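Local coordinates for peptidoglycan D,D-transpeptidase FtsI (Yersinia pestis, PDB 6SYN), which probably cross-links peptidoglycan at the division septum as a class B penicillin-binding protein with D,D-transpeptidase activity, and is seen here acylated by an opened penicillin, at residues P250-T253 with V254-M257; L373-V376 with Y377-G381; S353-E356 with R357-S361. One frame throughout, in Å; residues are numbered along the deposited sequence.

Contact 1 (P250-T253 with V254-M257); sequences PGST and VKPM. With CB9 ((2R,4S)-2-[(1R)-1-{[(2S)-2-carboxy-2-phenylacetyl]amino}-2-oxoethyl]-5,5-dimethyl-1,3-thiazolidine-4-carboxylic acid), chain D.
P250 and V254 meet on the closely packed side of this turn: CG of the proline ring lies 3.6 Å from CG1 of V254, the two side chains inclined to each other. CG1 of V254 stands anti to the carbonyl carbon (chi1 -65°), which turns that methyl back to the ring, and the side chain of Y325 of helix 319-327 also touches V254. Two backbone bonds draw the chain round beside it. V254 N gives a nearly straight bond to G251 O (3.2 Å, 174°), and K255 N reaches S252 O at 3.3 Å from well above the carbonyl plane. Both span three residues, as expected of the 3-10 turn that runs into helix 255-264. The hydroxyl OG1 of T253 adds a bond of 2.6 Å to P250 O. S252 and K255 are the serine and lysine of the SxxK motif of penicillin-binding proteins, one helical turn apart. S252 OG is covalently bound to C of CB9 (1.3 Å), so the protein is captured as an acyl-enzyme. On this ligand side the grip between the two segments is looser. The extended K255 chain runs alongside S252, yet its NZ makes only a weak hydrogen bond of 3.2 Å to S252 OG, and NZ is also hydrogen-bonded to S304 and N306. S252 N likewise makes a weak bond to O of CB9 (3.2 Å), consistent with one half of an oxyanion hole.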
loop_
_atom_site.group_PDB
_atom_site.type_symbol
_atom_site.label_atom_id
_atom_site.label_comp_id
_atom_site.label_asym_id
_atom_site.label_seq_id
_atom_site.Cartn_x
_atom_site.Cartn_y
_atom_site.Cartn_z
ATOM N N PRO A 250 -12.023 -4.126 6.455
ATOM C CA PRO A 250 -12.059 -2.709 6.079
ATOM C C PRO A 250 -12.647 -1.771 7.143
ATOM O O PRO A 250 -12.341 -0.596 7.103
ATOM C CB PRO A 250 -12.934 -2.670 4.816
ATOM C CG PRO A 250 -13.782 -3.914 4.913
ATOM C CD PRO A 250 -12.916 -4.938 5.619
ATOM N N GLY A 251 -13.466 -2.301 8.054
ATOM C CA GLY A 251 -14.085 -1.518 9.139
ATOM C C GLY A 251 -14.943 -0.391 8.576
ATOM O O GLY A 251 -15.511 -0.530 7.499
ATOM N N SER A 252 -14.977 0.744 9.283
ATOM C CA SER A 252 -15.928 1.806 8.982
ATOM C C SER A 252 -15.785 2.500 7.621
ATOM O O SER A 252 -16.645 3.294 7.246
ATOM C CB SER A 252 -16.042 2.791 10.148
ATOM O OG SER A 252 -16.412 2.273 11.454
ATOM N N THR A 253 -14.731 2.147 6.865
ATOM C CA THR A 253 -14.500 2.667 5.522
ATOM C C THR A 253 -15.559 2.159 4.525
ATOM O O THR A 253 -15.684 2.787 3.457
ATOM C CB THR A 253 -13.078 2.339 5.041
ATOM O OG1 THR A 253 -12.868 0.930 5.125
ATOM C CG2 THR A 253 -12.005 3.059 5.831
ATOM N N VAL A 254 -16.283 1.075 4.837
ATOM C CA VAL A 254 -17.370 0.499 3.980
ATOM C C VAL A 254 -18.593 1.427 3.952
ATOM O O VAL A 254 -19.331 1.385 2.944
ATOM C CB VAL A 254 -17.797 -0.908 4.441
ATOM C CG1 VAL A 254 -16.672 -1.916 4.295
ATOM C CG2 VAL A 254 -18.352 -0.911 5.857
ATOM N N LYS A 255 -18.802 2.217 5.014
ATOM C CA LYS A 255 -20.088 2.895 5.347
ATOM C C LYS A 255 -20.609 3.732 4.182
ATOM O O LYS A 255 -21.822 3.802 3.997
ATOM C CB LYS A 255 -19.945 3.754 6.607
ATOM C CG LYS A 255 -19.864 2.958 7.900
ATOM C CD LYS A 255 -19.802 3.811 9.146
ATOM C CE LYS A 255 -19.771 2.980 10.412
ATOM N NZ LYS A 255 -19.283 3.767 11.567
ATOM N N PRO A 256 -19.759 4.424 3.388
ATOM C CA PRO A 256 -20.247 5.140 2.208
ATOM C C PRO A 256 -21.004 4.248 1.210
ATOM O O PRO A 256 -21.890 4.763 0.558
ATOM C CB PRO A 256 -18.970 5.733 1.597
ATOM C CG PRO A 256 -18.061 5.902 2.792
ATOM C CD PRO A 256 -18.329 4.667 3.628
ATOM N N MET A 257 -20.669 2.956 1.124
ATOM C CA MET A 257 -21.387 1.986 0.252
ATOM C C MET A 257 -22.691 1.533 0.923
ATOM O O MET A 257 -23.639 1.210 0.188
ATOM C CB MET A 257 -20.520 0.768 -0.074
ATOM C CG MET A 257 -19.246 1.124 -0.807
ATOM S SD MET A 257 -18.289 -0.342 -1.250
ATOM C CE MET A 257 -17.488 -0.721 0.308
HETATM C C CB9 D . -15.478 2.086 12.391
HETATM N N CB9 D . -15.311 1.597 14.847
HETATM O O CB9 D . -14.314 1.850 12.173
HETATM C CA CB9 D . -16.097 2.218 13.778
HETATM C CB CB9 D . -16.472 3.702 14.054
HETATM C CAA CB9 D . -15.110 6.658 15.687
HETATM C CAB CB9 D . -13.672 4.786 16.494
HETATM O OAD CB9 D . -12.447 6.231 13.809
HETATM O OAE CB9 D . -15.377 -1.745 18.177
HETATM O OAF CB9 D . -16.735 -0.124 15.021
HETATM O OAG CB9 D . -13.986 6.376 12.290
HETATM O OAH CB9 D . -14.753 -1.861 16.147
HETATM C CAJ CB9 D . -12.376 2.439 19.139
HETATM C CAK CB9 D . -13.712 2.656 19.386
HETATM C CAL CB9 D . -11.997 1.523 18.187
HETATM C CAM CB9 D . -14.673 1.954 18.675
HETATM C CAN CB9 D . -12.956 0.821 17.467
HETATM N NAP CB9 D . -15.628 4.671 13.341
HETATM S SAQ CB9 D . -16.252 4.157 15.803
HETATM C CAR CB9 D . -13.515 5.915 13.312
HETATM C CAS CB9 D . -15.138 -1.247 17.108
HETATM C CAT CB9 D . -15.844 0.567 15.515
HETATM C CAU CB9 D . -14.311 1.053 17.682
HETATM C CAX CB9 D . -14.344 4.838 14.031
HETATM C CAY CB9 D . -15.397 0.265 16.960
HETATM C CAZ CB9 D . -14.747 5.194 15.501
#

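Contact 2 (L373-V376 with Y377-G381); sequences LARV and YATIG
L373 and Y377 lie side by side along one flank of helix 370-381, and apolar contact is the first kind of interaction here. CD1 of L373 comes to 3.9 Å from CE1 of the tyrosine ring, both side chains pointing the same way. CG1 of V376 approaches the same ring obliquely, 4.0 Å from Y377 CD1. Within the second segment, CD1 of I380 sits above one face of the ring, displaced toward its rim. The ring edge is directed at the backbone, with L373 O near its plane.

Main-chain bonds form the second group. Y377 N, A378 N, T379 N and I380 N donate to L373 O, A374 O, R375 O and V376 O at 3.2, 2.8, 2.9 and 2.9 Å respectively, which is the four-residue spacing of an alpha-helix.

A third kind joins side chain to main chain. T379 OG1 is anti to its carbonyl carbon (chi1 -51°), a torsion that swings the hydroxyl back along the helix to donate to R375 O at 2.6 Å. It meets that oxygen from the face of the carbonyl plane opposite to T379 N, so R375 O is held by two donors of one residue.

Polar ends also reach outward: R375 NH1 is hydrogen-bonded to A333 O, and Y377 OH to T253 O in the SxxK turn. With A374 and A378 against strand 204-211 and Y377 and I380 against P256 of helix 255-264, this helix is wedged between sheet and active-site helix, as in the penicillin-binding transpeptidase fold.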
loop_
_atom_site.group_PDB
_atom_site.type_symbol
_atom_site.label_atom_id
_atom_site.label_comp_id
_atom_site.label_asym_id
_atom_site.label_seq_id
_atom_site.Cartn_x
_atom_site.Cartn_y
_atom_site.Cartn_z
ATOM N N LEU A 373 -9.177 -1.616 -1.539
ATOM C CA LEU A 373 -9.868 -0.477 -0.873
ATOM C C LEU A 373 -9.671 0.809 -1.692
ATOM O O LEU A 373 -10.610 1.620 -1.743
ATOM C CB LEU A 373 -9.326 -0.333 0.553
ATOM C CG LEU A 373 -10.028 0.708 1.427
ATOM C CD1 LEU A 373 -11.513 0.404 1.559
ATOM C CD2 LEU A 373 -9.385 0.785 2.808
ATOM N N ALA A 374 -8.495 0.983 -2.302
ATOM C CA ALA A 374 -8.158 2.149 -3.150
ATOM C C ALA A 374 -9.076 2.155 -4.372
ATOM O O ALA A 374 -9.558 3.237 -4.748
ATOM C CB ALA A 374 -6.706 2.107 -3.553
ATOM N N ARG A 375 -9.326 0.977 -4.948
ATOM C CA ARG A 375 -10.196 0.821 -6.139
ATOM C C ARG A 375 -11.649 1.148 -5.765
ATOM O O ARG A 375 -12.329 1.773 -6.599
ATOM C CB ARG A 375 -10.054 -0.579 -6.731
ATOM C CG ARG A 375 -10.709 -0.720 -8.100
ATOM C CD ARG A 375 -10.717 -2.141 -8.623
ATOM N NE ARG A 375 -11.077 -3.100 -7.591
ATOM C CZ ARG A 375 -10.747 -4.385 -7.600
ATOM N NH1 ARG A 375 -10.048 -4.894 -8.601
ATOM N NH2 ARG A 375 -11.122 -5.163 -6.599
ATOM N N VAL A 376 -12.113 0.760 -4.573
ATOM C CA VAL A 376 -13.463 1.155 -4.068
ATOM C C VAL A 376 -13.566 2.687 -4.136
ATOM O O VAL A 376 -14.522 3.199 -4.742
ATOM C CB VAL A 376 -13.743 0.614 -2.650
ATOM C CG1 VAL A 376 -14.972 1.259 -2.027
ATOM C CG2 VAL A 376 -13.885 -0.900 -2.638
ATOM N N TYR A 377 -12.585 3.396 -3.581
ATOM C CA TYR A 377 -12.601 4.875 -3.449
ATOM C C TYR A 377 -12.358 5.527 -4.820
ATOM O O TYR A 377 -12.915 6.625 -5.042
ATOM C CB TYR A 377 -11.682 5.288 -2.293
ATOM C CG TYR A 377 -12.386 5.153 -0.969
ATOM C CD1 TYR A 377 -12.536 3.917 -0.359
ATOM C CD2 TYR A 377 -13.016 6.239 -0.387
ATOM C CE1 TYR A 377 -13.227 3.774 0.831
ATOM C CE2 TYR A 377 -13.721 6.115 0.799
ATOM C CZ TYR A 377 -13.823 4.879 1.412
ATOM O OH TYR A 377 -14.523 4.758 2.578
ATOM N N ALA A 378 -11.614 4.865 -5.718
ATOM C CA ALA A 378 -11.419 5.273 -7.132
ATOM C C ALA A 378 -12.747 5.168 -7.899
ATOM O O ALA A 378 -12.969 5.985 -8.825
ATOM C CB ALA A 378 -10.353 4.426 -7.779
ATOM N N THR A 379 -13.593 4.203 -7.519
ATOM C CA THR A 379 -14.941 3.954 -8.097
ATOM C C THR A 379 -15.944 4.968 -7.521
ATOM O O THR A 379 -16.780 5.476 -8.310
ATOM C CB THR A 379 -15.342 2.491 -7.879
ATOM O OG1 THR A 379 -14.245 1.706 -8.350
ATOM C CG2 THR A 379 -16.611 2.097 -8.603
ATOM N N ILE A 380 -15.874 5.252 -6.213
ATOM C CA ILE A 380 -16.646 6.357 -5.562
ATOM C C ILE A 380 -16.286 7.661 -6.286
ATOM O O ILE A 380 -17.216 8.421 -6.654
ATOM C CB ILE A 380 -16.364 6.442 -4.044
ATOM C CG1 ILE A 380 -16.979 5.260 -3.289
ATOM C CG2 ILE A 380 -16.832 7.779 -3.473
ATOM C CD1 ILE A 380 -16.718 5.259 -1.799
ATOM N N GLY A 381 -14.980 7.881 -6.479
ATOM C CA GLY A 381 -14.385 9.097 -7.065
ATOM C C GLY A 381 -14.828 9.333 -8.496
ATOM O O GLY A 381 -15.015 10.506 -8.853
#

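Contact 3 (S353-E356 with R357-S361); sequences SDIE and RATFS
D354 and R357 project side by side in the same direction from the first turn of helix 354-360, but their flat groups are nearly perpendicular, the carboxylate and guanidinium planes being 87° apart. They form a salt bridge whose hydrogen bond is weak: NH1 of R357 is 3.4 Å from OD1 of D354, with an N-H...O angle of 129°. The arginine chain bends at the CG-CD bond (chi3 74°), and its end is also held elsewhere, since NH2 donates to M316 O.

S353 and E356 are related differently, each turned back on the other's backbone. S353 N donates to OE1 of E356 at 3.1 Å, meeting that oxygen from above the carboxylate plane, while E356 N gives a weak bond of 3.4 Å to S353 OG. The reciprocal pair is a capping box, with S353 as the N-cap of the helix. K349 forms a salt bridge to OE1 of E356, so this oxygen receives a second partner, which would probably favour the ionised carboxylate.

I355 and T359 cross at a slant on another side, where CD1 of I355 and CG2 of T359 are 3.9 Å apart. The threonine hydroxyl is turned back over the preceding turn, close to the carbonyl oxygens of I355 and E356. Helical backbone bonds join the same turns: R357 N to S353 O at 3.1 Å and F360 N to E356 O at 2.9 Å.

Toward the end of the helix the orientation changes again. F360 packs outside the two segments, its ring stacked on Y325 and edge-to-face with W352. S361 OG donates to A358 O at 2.5 Å, in the carbonyl plane and on a lone pair.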
loop_
_atom_site.group_PDB
_atom_site.type_symbol
_atom_site.label_atom_id
_atom_site.label_comp_id
_atom_site.label_asym_id
_atom_site.label_seq_id
_atom_site.Cartn_x
_atom_site.Cartn_y
_atom_site.Cartn_z
ATOM N N SER A 353 -26.954 -14.346 9.879
ATOM C CA SER A 353 -27.550 -13.895 11.163
ATOM C C SER A 353 -27.670 -12.370 11.132
ATOM O O SER A 353 -26.976 -11.730 10.322
ATOM C CB SER A 353 -26.752 -14.366 12.353
ATOM O OG SER A 353 -25.430 -13.846 12.327
ATOM N N ASP A 354 -28.532 -11.820 11.983
ATOM C CA ASP A 354 -28.851 -10.371 12.050
ATOM C C ASP A 354 -27.620 -9.592 12.541
ATOM O O ASP A 354 -27.401 -8.470 12.045
ATOM C CB ASP A 354 -30.105 -10.162 12.899
ATOM C CG ASP A 354 -31.372 -10.656 12.219
ATOM O OD1 ASP A 354 -31.261 -11.473 11.272
ATOM O OD2 ASP A 354 -32.458 -10.215 12.635
ATOM N N ILE A 355 -26.840 -10.168 13.462
ATOM C CA ILE A 355 -25.571 -9.571 13.983
ATOM C C ILE A 355 -24.508 -9.590 12.876
ATOM O O ILE A 355 -23.696 -8.646 12.828
ATOM C CB ILE A 355 -25.076 -10.264 15.277
ATOM C CG1 ILE A 355 -23.803 -9.615 15.837
ATOM C CG2 ILE A 355 -24.868 -11.761 15.073
ATOM C CD1 ILE A 355 -23.875 -8.114 16.023
ATOM N N GLU A 356 -24.499 -10.616 12.020
ATOM C CA GLU A 356 -23.524 -10.725 10.901
ATOM C C GLU A 356 -23.802 -9.597 9.901
ATOM O O GLU A 356 -22.856 -8.857 9.573
ATOM C CB GLU A 356 -23.567 -12.122 10.283
ATOM C CG GLU A 356 -22.749 -13.127 11.078
ATOM C CD GLU A 356 -22.997 -14.595 10.772
ATOM O OE1 GLU A 356 -23.930 -14.899 9.996
ATOM O OE2 GLU A 356 -22.246 -15.433 11.310
ATOM N N ARG A 357 -25.064 -9.446 9.489
ATOM C CA ARG A 357 -25.564 -8.351 8.611
ATOM C C ARG A 357 -25.127 -6.988 9.163
ATOM O O ARG A 357 -24.595 -6.181 8.379
ATOM C CB ARG A 357 -27.088 -8.442 8.489
ATOM C CG ARG A 357 -27.553 -9.648 7.684
ATOM C CD ARG A 357 -28.992 -10.029 7.950
ATOM N NE ARG A 357 -29.913 -9.097 7.325
ATOM C CZ ARG A 357 -31.232 -9.127 7.465
ATOM N NH1 ARG A 357 -31.804 -10.051 8.222
ATOM N NH2 ARG A 357 -31.979 -8.229 6.846
ATOM N N ALA A 358 -25.341 -6.747 10.459
ATOM C CA ALA A 358 -24.951 -5.504 11.168
ATOM C C ALA A 358 -23.434 -5.290 11.062
ATOM O O ALA A 358 -23.016 -4.230 10.575
ATOM C CB ALA A 358 -25.396 -5.561 12.610
ATOM N N THR A 359 -22.631 -6.259 11.499
ATOM C CA THR A 359 -21.148 -6.141 11.538
ATOM C C THR A 359 -20.610 -5.891 10.120
ATOM O O THR A 359 -19.636 -5.122 10.000
ATOM C CB THR A 359 -20.511 -7.357 12.218
ATOM O OG1 THR A 359 -21.042 -8.535 11.612
ATOM C CG2 THR A 359 -20.766 -7.373 13.709
ATOM N N PHE A 360 -21.241 -6.479 9.096
ATOM C CA PHE A 360 -20.914 -6.269 7.658
ATOM C C PHE A 360 -21.151 -4.804 7.258
ATOM O O PHE A 360 -20.470 -4.335 6.325
ATOM C CB PHE A 360 -21.745 -7.186 6.758
ATOM C CG PHE A 360 -21.105 -7.527 5.435
ATOM C CD1 PHE A 360 -19.860 -8.138 5.389
ATOM C CD2 PHE A 360 -21.757 -7.271 4.238
ATOM C CE1 PHE A 360 -19.273 -8.470 4.178
ATOM C CE2 PHE A 360 -21.171 -7.609 3.027
ATOM C CZ PHE A 360 -19.929 -8.205 2.999
ATOM N N SER A 361 -22.079 -4.110 7.932
ATOM C CA SER A 361 -22.417 -2.688 7.656
ATOM C C SER A 361 -21.360 -1.743 8.242
ATOM O O SER A 361 -21.376 -0.559 7.860
ATOM C CB SER A 361 -23.804 -2.336 8.131
ATOM O OG SER A 361 -23.840 -2.101 9.532
#

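Contacts 1 and 2 are wholly buried, whereas contact 3 is only partly so, its first turn being partly exposed. Their chemistry follows: contact 3 carries a salt bridge and a capping box, contact 2 is mainly apolar with helical bonds, and contact 1 combines a tight turn with the acylated serine. Contacts 1 and 2 touch directly, M257 SD lying 3.8 Å from V376 CG1. Contact 1 also meets contact 3, where V254 CG2 is 3.6 Å from S361 O. Contacts 2 and 3, on successive helices of the transpeptidase domain, do not touch; their nearest atoms are about 10 Å apart, and contact 1 borders both.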